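Local coordinates for Endonuclease/exonuclease/phosphatase (Leptotrichia buccalis C-1013-b, PDB 3TEB), which is probably a metal-dependent hydrolase of the endonuclease/exonuclease/phosphatase family, with a DNase I-like fold and a magnesium site, at residues 22-33 / 245-254. Sequence-based numbering, arbitrary orientation.
Sequences KIDILARTIAEK and IFNNKNKEIV
T29 approaches the edge of the F246 ring, the two side chains coming from opposite directions, where helix 19-33 lies against the loop after strand 239-245. The threonine CB lies in the ring plane and OG1 3.3 Å from F246 CE1, while L26 CD1 approaches obliquely, 3.7 Å from F246 CE2. I245 CG1 lies 3.8 Å above the plane of the F246 ring, over its centre, so strand end and helix grip the phenyl group together. One turn earlier, I25 CB rests 3.6 Å from V254 CG1, which also lies against K22 O. The extended K22 chain runs past the backbone of I253 and V254 before NZ forms a salt bridge with E16 and a hydrogen bond to E17 O. Towards the surface, K251 NZ forms a salt bridge with E32 OE1 through a weak, 3.4 Å hydrogen bond; K33 reaches toward I245, its NZ near I245 CD1 and salt-bridged to E261.

In the second shell, chi1 of -51° sets T29 OG1 beside its own backbone N, where it bonds to I25 O at 2.6 Å; that carbonyl also accepts T29 N from the opposite face of its plane. An alanine in place of T29 is likely to leave a gap at the edge of the F246 ring and free the phenyl group to shift. Within the loop, N247 OD1 accepts K249 N, closing an Asx turn, and N250 N, an Asx motif; F246 N bonds to N250 O. The contact thus illustrates how, in the DNase I-like beta sandwich, an outer helix packs against a loop between neighbouring antiparallel strands of one sheet, a loop that also carries D256, which binds magnesium in this protein.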
loop_
_atom_site.group_PDB
_atom_site.type_symbol
_atom_site.label_atom_id
_atom_site.label_comp_id
_atom_site.label_asym_id
_atom_site.label_seq_id
_atom_site.Cartn_x
_atom_site.Cartn_y
_atom_site.Cartn_z
ATOM N N LYS A 22 -6.598 13.799 -10.583
ATOM C CA LYS A 22 -6.598 12.801 -9.525
ATOM C C LYS A 22 -5.253 12.740 -8.792
ATOM O O LYS A 22 -5.218 12.718 -7.550
ATOM C CB LYS A 22 -7.009 11.439 -10.080
ATOM C CG LYS A 22 -8.500 11.309 -10.265
ATOM C CD LYS A 22 -8.861 10.098 -11.085
ATOM C CE LYS A 22 -10.370 9.908 -11.105
ATOM N NZ LYS A 22 -10.850 8.935 -12.141
ATOM N N ILE A 23 -4.153 12.729 -9.554
ATOM C CA ILE A 23 -2.818 12.920 -8.972
ATOM C C ILE A 23 -2.808 14.186 -8.114
ATOM O O ILE A 23 -2.395 14.149 -6.965
ATOM C CB ILE A 23 -1.711 13.009 -10.041
ATOM C CG1 ILE A 23 -1.447 11.636 -10.636
ATOM C CG2 ILE A 23 -0.425 13.552 -9.447
ATOM C CD1 ILE A 23 -0.659 11.681 -11.927
ATOM N N ASP A 24 -3.296 15.292 -8.660
ATOM C CA ASP A 24 -3.283 16.536 -7.929
ATOM C C ASP A 24 -4.045 16.463 -6.600
ATOM O O ASP A 24 -3.549 16.949 -5.588
ATOM C CB ASP A 24 -3.810 17.666 -8.791
ATOM C CG ASP A 24 -3.269 19.012 -8.362
ATOM O OD1 ASP A 24 -2.027 19.202 -8.474
ATOM O OD2 ASP A 24 -4.084 19.871 -7.925
ATOM N N ILE A 25 -5.237 15.858 -6.613
ATOM C CA ILE A 25 -6.018 15.607 -5.398
ATOM C C ILE A 25 -5.167 14.844 -4.379
ATOM O O ILE A 25 -5.082 15.211 -3.210
ATOM C CB ILE A 25 -7.244 14.697 -5.655
ATOM C CG1 ILE A 25 -8.097 15.141 -6.859
ATOM C CG2 ILE A 25 -8.033 14.502 -4.363
ATOM C CD1 ILE A 25 -9.177 16.100 -6.558
ATOM N N LEU A 26 -4.557 13.757 -4.828
ATOM C CA LEU A 26 -3.754 12.921 -3.950
ATOM C C LEU A 26 -2.622 13.722 -3.343
ATOM O O LEU A 26 -2.465 13.729 -2.133
ATOM C CB LEU A 26 -3.208 11.729 -4.727
ATOM C CG LEU A 26 -2.359 10.653 -4.063
ATOM C CD1 LEU A 26 -2.958 10.143 -2.749
ATOM C CD2 LEU A 26 -2.221 9.530 -5.087
ATOM N N ALA A 27 -1.856 14.410 -4.189
ATOM C CA ALA A 27 -0.745 15.249 -3.750
ATOM C C ALA A 27 -1.169 16.299 -2.726
ATOM O O ALA A 27 -0.632 16.310 -1.623
ATOM C CB ALA A 27 -0.057 15.892 -4.928
ATOM N N ARG A 28 -2.139 17.147 -3.077
ATOM C CA ARG A 28 -2.718 18.144 -2.159
ATOM C C ARG A 28 -3.091 17.599 -0.778
ATOM O O ARG A 28 -2.926 18.283 0.237
ATOM C CB ARG A 28 -3.982 18.752 -2.763
ATOM C CG ARG A 28 -3.753 19.788 -3.831
ATOM C CD ARG A 28 -5.090 20.334 -4.345
ATOM N NE ARG A 28 -4.898 21.442 -5.280
ATOM C CZ ARG A 28 -4.610 22.690 -4.916
ATOM N NH1 ARG A 28 -4.474 23.002 -3.631
ATOM N NH2 ARG A 28 -4.446 23.628 -5.836
ATOM N N THR A 29 -3.627 16.382 -0.764
ATOM C CA THR A 29 -4.086 15.744 0.454
ATOM C C THR A 29 -2.889 15.378 1.297
ATOM O O THR A 29 -2.784 15.817 2.433
ATOM C CB THR A 29 -4.898 14.468 0.162
ATOM O OG1 THR A 29 -5.922 14.750 -0.802
ATOM C CG2 THR A 29 -5.531 13.928 1.447
ATOM N N ILE A 30 -1.985 14.575 0.744
ATOM C CA ILE A 30 -0.754 14.211 1.429
ATOM C C ILE A 30 -0.110 15.468 2.018
ATOM O O ILE A 30 0.333 15.460 3.167
ATOM C CB ILE A 30 0.207 13.473 0.482
ATOM C CG1 ILE A 30 -0.425 12.139 0.041
ATOM C CG2 ILE A 30 1.567 13.264 1.142
ATOM C CD1 ILE A 30 0.385 11.327 -0.973
ATOM N N ALA A 31 -0.116 16.554 1.247
ATOM C CA ALA A 31 0.436 17.830 1.684
ATOM C C ALA A 31 -0.202 18.391 2.958
ATOM O O ALA A 31 0.508 18.826 3.857
ATOM C CB ALA A 31 0.369 18.838 0.565
ATOM N N GLU A 32 -1.532 18.379 3.033
ATOM C CA GLU A 32 -2.249 18.902 4.205
ATOM C C GLU A 32 -2.013 18.010 5.404
ATOM O O GLU A 32 -1.739 18.495 6.500
ATOM C CB GLU A 32 -3.759 18.961 3.977
ATOM C CG GLU A 32 -4.260 19.867 2.843
ATOM C CD GLU A 32 -5.787 19.714 2.607
ATOM O OE1 GLU A 32 -6.404 18.830 3.260
ATOM O OE2 GLU A 32 -6.369 20.470 1.780
ATOM N N LYS A 33 -2.113 16.701 5.180
ATOM C CA LYS A 33 -2.160 15.718 6.258
ATOM C C LYS A 33 -0.789 15.362 6.815
ATOM O O LYS A 33 -0.663 14.953 7.982
ATOM C CB LYS A 33 -2.932 14.475 5.811
ATOM C CG LYS A 33 -4.399 14.793 5.586
ATOM C CD LYS A 33 -5.330 13.748 6.164
ATOM C CE LYS A 33 -6.652 14.387 6.605
ATOM N NZ LYS A 33 -7.772 13.391 6.575
ATOM N N ILE A 245 -10.648 7.065 2.908
ATOM C CA ILE A 245 -10.410 8.357 2.280
ATOM C C ILE A 245 -10.440 8.214 0.743
ATOM O O ILE A 245 -10.231 7.105 0.201
ATOM C CB ILE A 245 -9.100 9.012 2.811
ATOM C CG1 ILE A 245 -8.909 10.411 2.238
ATOM C CG2 ILE A 245 -7.894 8.138 2.535
ATOM C CD1 ILE A 245 -7.906 11.235 2.987
ATOM N N PHE A 246 -10.719 9.330 0.062
ATOM C CA PHE A 246 -10.864 9.399 -1.405
ATOM C C PHE A 246 -12.049 8.589 -1.891
ATOM O O PHE A 246 -11.913 7.747 -2.776
ATOM C CB PHE A 246 -9.581 8.981 -2.139
ATOM C CG PHE A 246 -8.356 9.698 -1.669
ATOM C CD1 PHE A 246 -8.314 11.085 -1.643
ATOM C CD2 PHE A 246 -7.242 8.988 -1.249
ATOM C CE1 PHE A 246 -7.180 11.754 -1.200
ATOM C CE2 PHE A 246 -6.101 9.645 -0.807
ATOM C CZ PHE A 246 -6.065 11.029 -0.783
ATOM N N ASN A 247 -13.211 8.860 -1.307
ATOM C CA ASN A 247 -14.422 8.109 -1.589
ATOM C C ASN A 247 -15.605 9.043 -1.851
ATOM O O ASN A 247 -16.758 8.683 -1.607
ATOM C CB ASN A 247 -14.726 7.199 -0.404
ATOM C CG ASN A 247 -15.005 7.977 0.874
ATOM O OD1 ASN A 247 -14.783 9.185 0.949
ATOM N ND2 ASN A 247 -15.499 7.283 1.886
ATOM N N ASN A 248 -15.292 10.241 -2.343
ATOM C CA ASN A 248 -16.237 11.366 -2.508
ATOM C C ASN A 248 -16.988 11.820 -1.255
ATOM O O ASN A 248 -17.843 12.710 -1.343
ATOM C CB ASN A 248 -17.191 11.168 -3.696
ATOM C CG ASN A 248 -16.481 11.292 -5.038
ATOM O OD1 ASN A 248 -15.500 12.032 -5.184
ATOM N ND2 ASN A 248 -16.978 10.564 -6.031
ATOM N N LYS A 249 -16.666 11.210 -0.111
ATOM C CA LYS A 249 -17.184 11.634 1.190
ATOM C C LYS A 249 -16.072 12.329 1.966
ATOM O O LYS A 249 -16.113 13.539 2.157
ATOM C CB LYS A 249 -17.763 10.453 1.973
ATOM C CG LYS A 249 -19.243 10.211 1.696
ATOM C CD LYS A 249 -19.700 8.818 2.116
ATOM C CE LYS A 249 -19.412 7.796 1.020
ATOM N NZ LYS A 249 -19.386 6.402 1.543
ATOM N N ASN A 250 -15.077 11.561 2.397
ATOM C CA ASN A 250 -13.837 12.120 2.919
ATOM C C ASN A 250 -12.843 12.238 1.751
ATOM O O ASN A 250 -12.085 11.303 1.466
ATOM C CB ASN A 250 -13.317 11.236 4.064
ATOM C CG ASN A 250 -11.945 11.664 4.591
ATOM O OD1 ASN A 250 -11.654 12.846 4.746
ATOM N ND2 ASN A 250 -11.105 10.681 4.886
ATOM N N LYS A 251 -12.898 13.378 1.050
ATOM C CA LYS A 251 -12.042 13.662 -0.125
ATOM C C LYS A 251 -12.471 12.984 -1.437
ATOM O O LYS A 251 -13.024 11.882 -1.422
ATOM C CB LYS A 251 -10.574 13.342 0.175
ATOM C CG LYS A 251 -9.684 14.547 0.360
ATOM C CD LYS A 251 -9.806 15.156 1.735
ATOM C CE LYS A 251 -9.028 16.454 1.775
ATOM N NZ LYS A 251 -9.466 17.285 2.913
ATOM N N GLU A 252 -12.188 13.647 -2.559
ATOM C CA GLU A 252 -12.546 13.150 -3.905
ATOM C C GLU A 252 -11.873 11.832 -4.353
ATOM O O GLU A 252 -10.786 11.513 -3.896
ATOM C CB GLU A 252 -12.278 14.240 -4.941
ATOM C CG GLU A 252 -13.193 15.440 -4.806
ATOM C CD GLU A 252 -12.636 16.688 -5.482
ATOM O OE1 GLU A 252 -11.721 17.335 -4.910
ATOM O OE2 GLU A 252 -13.128 17.030 -6.582
ATOM N N ILE A 253 -12.521 11.090 -5.255
ATOM C CA ILE A 253 -12.027 9.787 -5.745
ATOM C C ILE A 253 -10.753 9.928 -6.607
ATOM O O ILE A 253 -10.710 10.767 -7.496
ATOM C CB ILE A 253 -13.156 9.018 -6.507
ATOM C CG1 ILE A 253 -14.079 8.309 -5.515
ATOM C CG2 ILE A 253 -12.598 7.988 -7.472
ATOM C CD1 ILE A 253 -15.255 7.552 -6.159
ATOM N N VAL A 254 -9.722 9.121 -6.347
ATOM C CA VAL A 254 -8.472 9.193 -7.136
ATOM C C VAL A 254 -8.068 7.878 -7.795
ATOM O O VAL A 254 -7.085 7.820 -8.533
ATOM C CB VAL A 254 -7.267 9.705 -6.313
ATOM C CG1 VAL A 254 -7.569 11.062 -5.715
ATOM C CG2 VAL A 254 -6.869 8.697 -5.237
#